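Local coordinates for protein HupZ (Streptococcus sp. 'group A', PDB 5ESC) that degrades heme in vitro, as a dimeric split-barrel enzyme related to the pyridoxamine 5'-phosphate oxidases, at residues A[15-20]-A[50-55]; A[60-65]-A[79-84]. All coordinates share one frame; numbering follows the deposited sequence.

Contact 1: A[15-20]-A[50-55]; sequences AMVATV and GQTRIN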
# COMPACT_ATOMS: atom_id res chain seq x y z
N ALA A 15 -8.25 -3.46 0.43
CA ALA A 15 -7.81 -2.10 -0.01
C ALA A 15 -6.57 -1.75 0.75
O ALA A 15 -6.56 -1.76 1.99
CB ALA A 15 -8.90 -1.10 0.29
N MET A 16 -5.49 -1.53 0.05
CA MET A 16 -4.32 -0.94 0.68
C MET A 16 -4.24 0.54 0.29
O MET A 16 -4.27 0.93 -0.95
CB MET A 16 -3.04 -1.73 0.33
CG MET A 16 -3.13 -3.20 0.73
SD MET A 16 -3.02 -3.41 2.52
CE MET A 16 -1.80 -2.22 3.03
N VAL A 17 -4.08 1.38 1.31
CA VAL A 17 -4.19 2.85 1.15
C VAL A 17 -2.94 3.56 1.46
O VAL A 17 -2.37 3.40 2.54
CB VAL A 17 -5.33 3.44 2.03
CG1 VAL A 17 -5.35 4.98 1.90
CG2 VAL A 17 -6.67 2.72 1.72
N ALA A 18 -2.45 4.37 0.51
CA ALA A 18 -1.32 5.18 0.71
C ALA A 18 -1.66 6.69 0.78
O ALA A 18 -2.40 7.20 -0.12
CB ALA A 18 -0.29 4.96 -0.44
N THR A 19 -1.07 7.41 1.72
CA THR A 19 -1.30 8.86 1.86
C THR A 19 0.07 9.46 2.15
O THR A 19 1.07 8.72 2.23
CB THR A 19 -2.30 9.14 3.01
OG1 THR A 19 -1.82 8.50 4.21
CG2 THR A 19 -3.75 8.67 2.66
N VAL A 20 0.15 10.74 2.44
CA VAL A 20 1.40 11.43 2.70
C VAL A 20 1.15 12.50 3.75
O VAL A 20 0.04 13.06 3.83
CB VAL A 20 1.95 12.01 1.38
CG1 VAL A 20 1.00 13.03 0.80
CG2 VAL A 20 3.30 12.67 1.64
N GLY A 50 -5.95 7.89 13.30
CA GLY A 50 -4.62 7.39 12.82
C GLY A 50 -4.05 8.21 11.66
O GLY A 50 -4.60 9.23 11.27
N GLN A 51 -2.95 7.76 11.13
CA GLN A 51 -2.18 8.54 10.26
C GLN A 51 -2.91 8.74 8.91
O GLN A 51 -2.79 9.80 8.36
CB GLN A 51 -0.79 7.90 10.05
CG GLN A 51 0.20 8.86 9.39
CD GLN A 51 0.48 10.16 10.21
OE1 GLN A 51 0.77 10.07 11.42
NE2 GLN A 51 0.40 11.31 9.60
N THR A 52 -3.65 7.73 8.43
CA THR A 52 -4.36 7.87 7.17
C THR A 52 -5.31 9.06 7.31
O THR A 52 -5.36 9.94 6.47
CB THR A 52 -5.13 6.58 6.79
OG1 THR A 52 -4.19 5.53 6.58
CG2 THR A 52 -6.01 6.74 5.54
N ARG A 53 -6.07 9.10 8.40
CA ARG A 53 -7.02 10.15 8.61
C ARG A 53 -6.37 11.54 8.70
O ARG A 53 -6.88 12.51 8.05
CB ARG A 53 -7.89 9.89 9.88
CG ARG A 53 -8.87 10.97 10.12
CD ARG A 53 -9.69 10.75 11.41
NE ARG A 53 -10.68 11.78 11.59
CZ ARG A 53 -11.60 11.73 12.55
NH1 ARG A 53 -11.58 10.72 13.41
NH2 ARG A 53 -12.48 12.69 12.70
N ILE A 54 -5.27 11.64 9.49
CA ILE A 54 -4.55 12.86 9.69
C ILE A 54 -4.02 13.41 8.33
O ILE A 54 -4.09 14.60 8.04
CB ILE A 54 -3.38 12.60 10.64
CG1 ILE A 54 -3.89 12.16 11.99
CG2 ILE A 54 -2.50 13.83 10.84
CD1 ILE A 54 -4.91 13.09 12.54
N ASN A 55 -3.50 12.51 7.53
CA ASN A 55 -2.96 12.86 6.22
C ASN A 55 -4.09 13.31 5.29
O ASN A 55 -3.93 14.32 4.55
CB ASN A 55 -2.20 11.67 5.63
CG ASN A 55 -0.88 11.35 6.36
OD1 ASN A 55 -0.43 12.08 7.22
ND2 ASN A 55 -0.29 10.22 6.00
O HOH W 1 -2.39 5.78 4.42
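Thr19 and Asn55 meet because their first torsions turn polar ends toward one another: Thr19 OG1 sits between its backbone N and carbonyl carbon (chi1 54°), on the helix side of the strand, while Asn55 CG lies opposite its own carbonyl carbon (chi1 -70°), swinging the amide toward strand 15-20. Asn55 ND2 then donates to Thr19 OG1 at 2.9 Å along a nearly straight path (166°), the hydroxyl lying close to the amide plane. The rotation of that amide is fixed at its other end too, for Gln51 NE2, one turn earlier on the helix, donates to Asn55 OD1 at 2.6 Å, from above the carbonyl plane. The Asn55 side chain also lies against the end of the strand, with CG 3.2 Å from Val20 O. A water bridges the two elements further back: it donates to Val17 O at 3.0 Å and hydrogen-bonds Thr19 OG1 and Thr52 OG1, so the Thr19 hydroxyl is gripped by both amide and water. Beside this polar strip the methyls close up, Thr52 CG2 standing 4.1 Å from both Val17 CG1 and Thr19 CG2, the Thr52 side chain crossing those of Val17 and Thr19 at about a right angle. Strand and helix run obliquely to each other, packing helix 51-59 by its first turn against the split-barrel sheet. Asn27 of strand 26-31 and Tyr44 of strand 41-46 flank Thr52, Ile62 of strand 61-68 touches Val17 and Thr19, and Met16, Ala18 and Val20 pack against the second subunit.

Contact 2: A[60-65]-A[79-84]; sequences GKIEIA and GTAEIQ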
# COMPACT_ATOMS: atom_id res chain seq x y z
N GLY A 60 -5.46 15.67 1.63
CA GLY A 60 -6.39 14.98 0.71
C GLY A 60 -5.84 13.90 -0.19
O GLY A 60 -6.67 13.16 -0.78
N LYS A 61 -4.51 13.79 -0.33
CA LYS A 61 -3.94 12.93 -1.40
C LYS A 61 -4.05 11.48 -1.06
O LYS A 61 -3.79 11.09 0.10
CB LYS A 61 -2.52 13.24 -1.68
CG LYS A 61 -2.30 14.68 -2.20
CD LYS A 61 -0.81 14.92 -2.45
CE LYS A 61 -0.53 16.17 -3.26
NZ LYS A 61 -0.50 17.29 -2.31
N ILE A 62 -4.52 10.70 -2.02
CA ILE A 62 -4.72 9.29 -1.74
C ILE A 62 -4.56 8.40 -2.91
O ILE A 62 -4.90 8.80 -4.03
CB ILE A 62 -6.08 9.05 -1.00
CG1 ILE A 62 -6.17 7.62 -0.51
CG2 ILE A 62 -7.25 9.40 -1.89
CD1 ILE A 62 -7.08 7.57 0.70
N GLU A 63 -4.04 7.19 -2.70
CA GLU A 63 -4.03 6.14 -3.70
C GLU A 63 -4.40 4.88 -3.04
O GLU A 63 -4.00 4.63 -1.89
CB GLU A 63 -2.66 5.97 -4.42
CG GLU A 63 -2.08 7.27 -4.97
CD GLU A 63 -1.07 7.12 -6.12
OE1 GLU A 63 -0.60 5.96 -6.31
OE2 GLU A 63 -0.79 8.18 -6.83
N ILE A 64 -5.24 4.09 -3.71
CA ILE A 64 -5.70 2.89 -3.13
C ILE A 64 -5.37 1.79 -4.09
O ILE A 64 -5.65 1.92 -5.33
CB ILE A 64 -7.27 2.85 -2.95
CG1 ILE A 64 -7.80 4.08 -2.22
CG2 ILE A 64 -7.71 1.54 -2.29
CD1 ILE A 64 -9.30 4.20 -2.44
N ALA A 65 -4.83 0.69 -3.58
CA ALA A 65 -4.53 -0.48 -4.39
C ALA A 65 -5.29 -1.75 -4.00
O ALA A 65 -5.49 -2.03 -2.81
CB ALA A 65 -3.01 -0.68 -4.46
N GLY A 79 -6.81 9.60 -6.26
CA GLY A 79 -7.74 10.76 -6.18
C GLY A 79 -7.53 11.62 -4.98
O GLY A 79 -6.38 11.67 -4.43
N THR A 80 -8.59 12.33 -4.58
CA THR A 80 -8.56 13.21 -3.45
C THR A 80 -9.66 12.76 -2.47
O THR A 80 -10.70 12.33 -2.92
CB THR A 80 -8.76 14.69 -3.86
OG1 THR A 80 -8.45 15.52 -2.75
CG2 THR A 80 -10.21 15.02 -4.31
N ALA A 81 -9.36 12.84 -1.18
CA ALA A 81 -10.22 12.35 -0.12
C ALA A 81 -10.59 13.38 0.90
O ALA A 81 -9.89 14.42 1.04
CB ALA A 81 -9.58 11.14 0.56
N GLU A 82 -11.69 13.14 1.63
CA GLU A 82 -12.13 14.02 2.68
C GLU A 82 -12.69 13.14 3.75
O GLU A 82 -13.07 12.00 3.49
CB GLU A 82 -13.26 14.99 2.22
CG GLU A 82 -14.30 14.45 1.28
CD GLU A 82 -15.45 15.44 0.98
OE1 GLU A 82 -16.07 15.30 -0.12
OE2 GLU A 82 -15.73 16.35 1.85
N ILE A 83 -12.80 13.70 4.94
CA ILE A 83 -13.35 13.01 6.09
C ILE A 83 -14.62 13.79 6.48
O ILE A 83 -14.57 15.02 6.50
CB ILE A 83 -12.35 13.02 7.26
CG1 ILE A 83 -11.09 12.32 6.89
CG2 ILE A 83 -12.97 12.39 8.52
CD1 ILE A 83 -11.19 10.79 6.76
N GLN A 84 -15.74 13.11 6.74
CA GLN A 84 -16.96 13.72 7.16
C GLN A 84 -17.43 13.02 8.46
O GLN A 84 -17.24 11.81 8.66
CB GLN A 84 -18.05 13.77 6.11
CG GLN A 84 -17.68 14.67 4.89
CD GLN A 84 -18.77 14.74 3.87
OE1 GLN A 84 -19.83 14.21 4.08
NE2 GLN A 84 -18.50 15.34 2.74
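Segments 60-65 and 79-84 pair in antiparallel fashion at the start of strand 61-68, while 79-84 runs on past Gly60; their short axes lie at 111°, with Ile62 and Gly79 a hydrogen-bonded pair and Lys61 and Thr80 a non-hydrogen-bonded one. Gly79 N donates to Ile62 O at 3.0 Å, nearly straight at 173°, and Ile62 N returns a longer bond of 3.2 Å to Gly79 O. A third bond lies beyond the bridges, where Ala81 N reaches Gly60 O at 2.7 Å, in the carbonyl plane and on a lone pair; the same oxygen receives a CA-H...O contact from Thr80 CA at 3.3 Å. Gly60 has just left helix 51-59, with positive phi. Among the side chains, Ile62 does most of the touching: chi1 of -171° sends CG1 anti to the backbone N and leaves CG2 between the N and the carbonyl carbon, where it faces the partner strand, 3.8 Å from Ala81 CB and 3.5 Å from Gly79 O. Gly79 opposite has no side chain to meet this branch. On the other face Thr80 OG1 lies 3.6 Å from Gly60 O, with no hydrogen bond between them. The contact is thus chiefly a backbone one, three N-H...O bonds satisfying buried peptide groups at the end of the hairpin remote from its turn, with a small apolar patch of Ile62 and Ala81 on the face turned toward helix 51-59.

Contacts 1 and 2 share the split-barrel sheet through neighbouring strands 15-20 and 61-68, their centres about 8 Å apart, and follow each other along the chain: helix 51-59 of contact 1 leads straight into strand 61-68 of contact 2. The two strands are probably hydrogen-bonded by Ala18 N to Glu63 O at 2.9 Å and Ala65 N to Met16 O at 2.7 Å. On the face toward the helix, Val17 CG1 meets Ile62 CD1 at 3.3 Å, merging the two apolar patches. Both contacts also reach the second subunit, where Ile28 packs on Ala18 and Glu63, so each takes part in the dimer.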